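Side-chain contact in ORF59 (PDB 3HSL), which acts as the accessory subunit of the viral DNA polymerase in lytic replication, raising its processivity, probably as a sliding clamp: residues 196-201 / 207-212. Numbering follows the deposited sequence.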
loop_
_atom_site.group_PDB
_atom_site.type_symbol
_atom_site.label_atom_id
_atom_site.label_comp_id
_atom_site.label_asym_id
_atom_site.label_seq_id
_atom_site.Cartn_x
_atom_site.Cartn_y
_atom_site.Cartn_z
ATOM N N VAL A 196 -24.931 -5.642 -20.996
ATOM C CA VAL A 196 -26.034 -6.441 -20.486
ATOM C C VAL A 196 -27.258 -5.566 -20.620
ATOM O O VAL A 196 -27.210 -4.391 -20.252
ATOM C CB VAL A 196 -25.928 -6.701 -18.992
ATOM C CG1 VAL A 196 -26.833 -7.868 -18.624
ATOM C CG2 VAL A 196 -24.522 -7.042 -18.605
ATOM N N THR A 197 -28.357 -6.102 -21.142
ATOM C CA THR A 197 -29.533 -5.274 -21.218
ATOM C C THR A 197 -30.356 -5.720 -20.000
ATOM O O THR A 197 -30.499 -6.906 -19.758
ATOM C CB THR A 197 -30.291 -5.412 -22.539
ATOM O OG1 THR A 197 -31.062 -6.608 -22.523
ATOM C CG2 THR A 197 -29.342 -5.412 -23.733
ATOM N N VAL A 198 -30.881 -4.758 -19.243
ATOM C CA VAL A 198 -31.685 -4.986 -18.047
ATOM C C VAL A 198 -33.026 -4.363 -18.386
ATOM O O VAL A 198 -33.081 -3.201 -18.746
ATOM C CB VAL A 198 -31.103 -4.207 -16.861
ATOM C CG1 VAL A 198 -31.765 -4.615 -15.546
ATOM C CG2 VAL A 198 -29.588 -4.443 -16.742
ATOM N N SER A 199 -34.118 -5.095 -18.288
ATOM C CA SER A 199 -35.395 -4.480 -18.620
ATOM C C SER A 199 -36.424 -4.761 -17.553
ATOM O O SER A 199 -36.253 -5.675 -16.746
ATOM C CB SER A 199 -35.906 -4.921 -19.993
ATOM O OG SER A 199 -36.138 -6.303 -20.017
ATOM N N VAL A 200 -37.491 -3.975 -17.548
ATOM C CA VAL A 200 -38.523 -4.133 -16.563
ATOM C C VAL A 200 -39.833 -4.033 -17.286
ATOM O O VAL A 200 -40.060 -3.103 -18.067
ATOM C CB VAL A 200 -38.456 -3.020 -15.475
ATOM C CG1 VAL A 200 -39.481 -3.255 -14.391
ATOM C CG2 VAL A 200 -37.099 -2.978 -14.828
ATOM N N SER A 201 -40.690 -5.005 -17.015
ATOM C CA SER A 201 -42.005 -5.093 -17.593
ATOM C C SER A 201 -43.035 -4.652 -16.581
ATOM O O SER A 201 -43.047 -5.157 -15.458
ATOM C CB SER A 201 -42.291 -6.542 -17.923
ATOM O OG SER A 201 -43.660 -6.687 -18.211
ATOM N N VAL A 207 -38.293 -8.411 -14.265
ATOM C CA VAL A 207 -37.058 -7.769 -14.679
ATOM C C VAL A 207 -36.189 -8.841 -15.275
ATOM O O VAL A 207 -35.987 -9.884 -14.645
ATOM C CB VAL A 207 -36.313 -7.246 -13.483
ATOM C CG1 VAL A 207 -34.925 -6.716 -13.895
ATOM C CG2 VAL A 207 -37.153 -6.176 -12.815
ATOM N N THR A 208 -35.663 -8.618 -16.476
ATOM C CA THR A 208 -34.840 -9.666 -17.052
ATOM C C THR A 208 -33.435 -9.161 -17.403
ATOM O O THR A 208 -33.264 -8.050 -17.897
ATOM C CB THR A 208 -35.526 -10.352 -18.273
ATOM O OG1 THR A 208 -35.046 -9.843 -19.512
ATOM C CG2 THR A 208 -37.031 -10.259 -18.191
ATOM N N PHE A 209 -32.439 -9.999 -17.134
ATOM C CA PHE A 209 -31.041 -9.677 -17.423
ATOM C C PHE A 209 -30.701 -10.485 -18.659
ATOM O O PHE A 209 -30.795 -11.705 -18.655
ATOM C CB PHE A 209 -30.154 -9.969 -16.210
ATOM C CG PHE A 209 -30.466 -9.093 -15.010
ATOM C CD1 PHE A 209 -29.691 -7.956 -14.733
ATOM C CD2 PHE A 209 -31.531 -9.392 -14.158
ATOM C CE1 PHE A 209 -29.969 -7.127 -13.619
ATOM C CE2 PHE A 209 -31.825 -8.577 -13.040
ATOM C CZ PHE A 209 -31.040 -7.439 -12.772
ATOM N N SER A 210 -30.314 -9.786 -19.716
ATOM C CA SER A 210 -30.014 -10.407 -21.000
ATOM C C SER A 210 -28.625 -10.090 -21.493
ATOM O O SER A 210 -28.216 -8.920 -21.594
ATOM C CB SER A 210 -31.048 -9.981 -22.052
ATOM O OG SER A 210 -30.718 -10.525 -23.316
ATOM N N LEU A 211 -27.899 -11.149 -21.810
ATOM C CA LEU A 211 -26.530 -10.977 -22.223
ATOM C C LEU A 211 -26.117 -12.089 -23.186
ATOM O O LEU A 211 -26.491 -13.253 -23.010
ATOM C CB LEU A 211 -25.708 -11.016 -20.937
ATOM C CG LEU A 211 -24.294 -10.501 -20.789
ATOM C CD1 LEU A 211 -23.938 -10.796 -19.359
ATOM C CD2 LEU A 211 -23.332 -11.186 -21.714
ATOM N N GLY A 212 -25.342 -11.735 -24.207
ATOM C CA GLY A 212 -24.926 -12.721 -25.194
ATOM C C GLY A 212 -26.241 -13.309 -25.644
ATOM O O GLY A 212 -27.103 -12.580 -26.152
#
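The Phe209 ring, the one aromatic group here, lies side by side with Val198 and meets it obliquely: CE1 is 3.6 Å from Val198 CG1, while CG2 of the valine reaches CD1 and CE1 from slightly farther off. Their non-hydrogen-bonded pairing sends both side chains to one face, and chi1 of -65° swings the ring so that its CD1-CE1 side lies against the valine methyls; Leu274 also touches it. Val200 and Val207, the other such pair, meet methyl to methyl, CG2 to CG2 at 3.8 Å, and both rest on Phe220. Beta-branched valines suit this face, being compact and at ease in extended backbone. At the hairpin's open end, buried Val196 CG2 touches Leu211 CD1 at 3.9 Å.

The opposite face carries Thr197, Ser199, Thr208 and Ser210, short polar residues suited to a partly exposed surface. Their backbones pair: Thr197 N to Ser210 O and Ser210 N to Thr197 O, each 2.9 Å and nearly straight (164°). Ser199 N bonds Thr208 O at 3.1 Å, and Thr208 N returns to Ser199 O.

This antiparallel hairpin of the DNA-clamp family protein is amphipathic: alternate residues bond across it, the others to flanking strands 248-253 and 214-222, while Val198, Val200, Val207 and Phe209 pack inward.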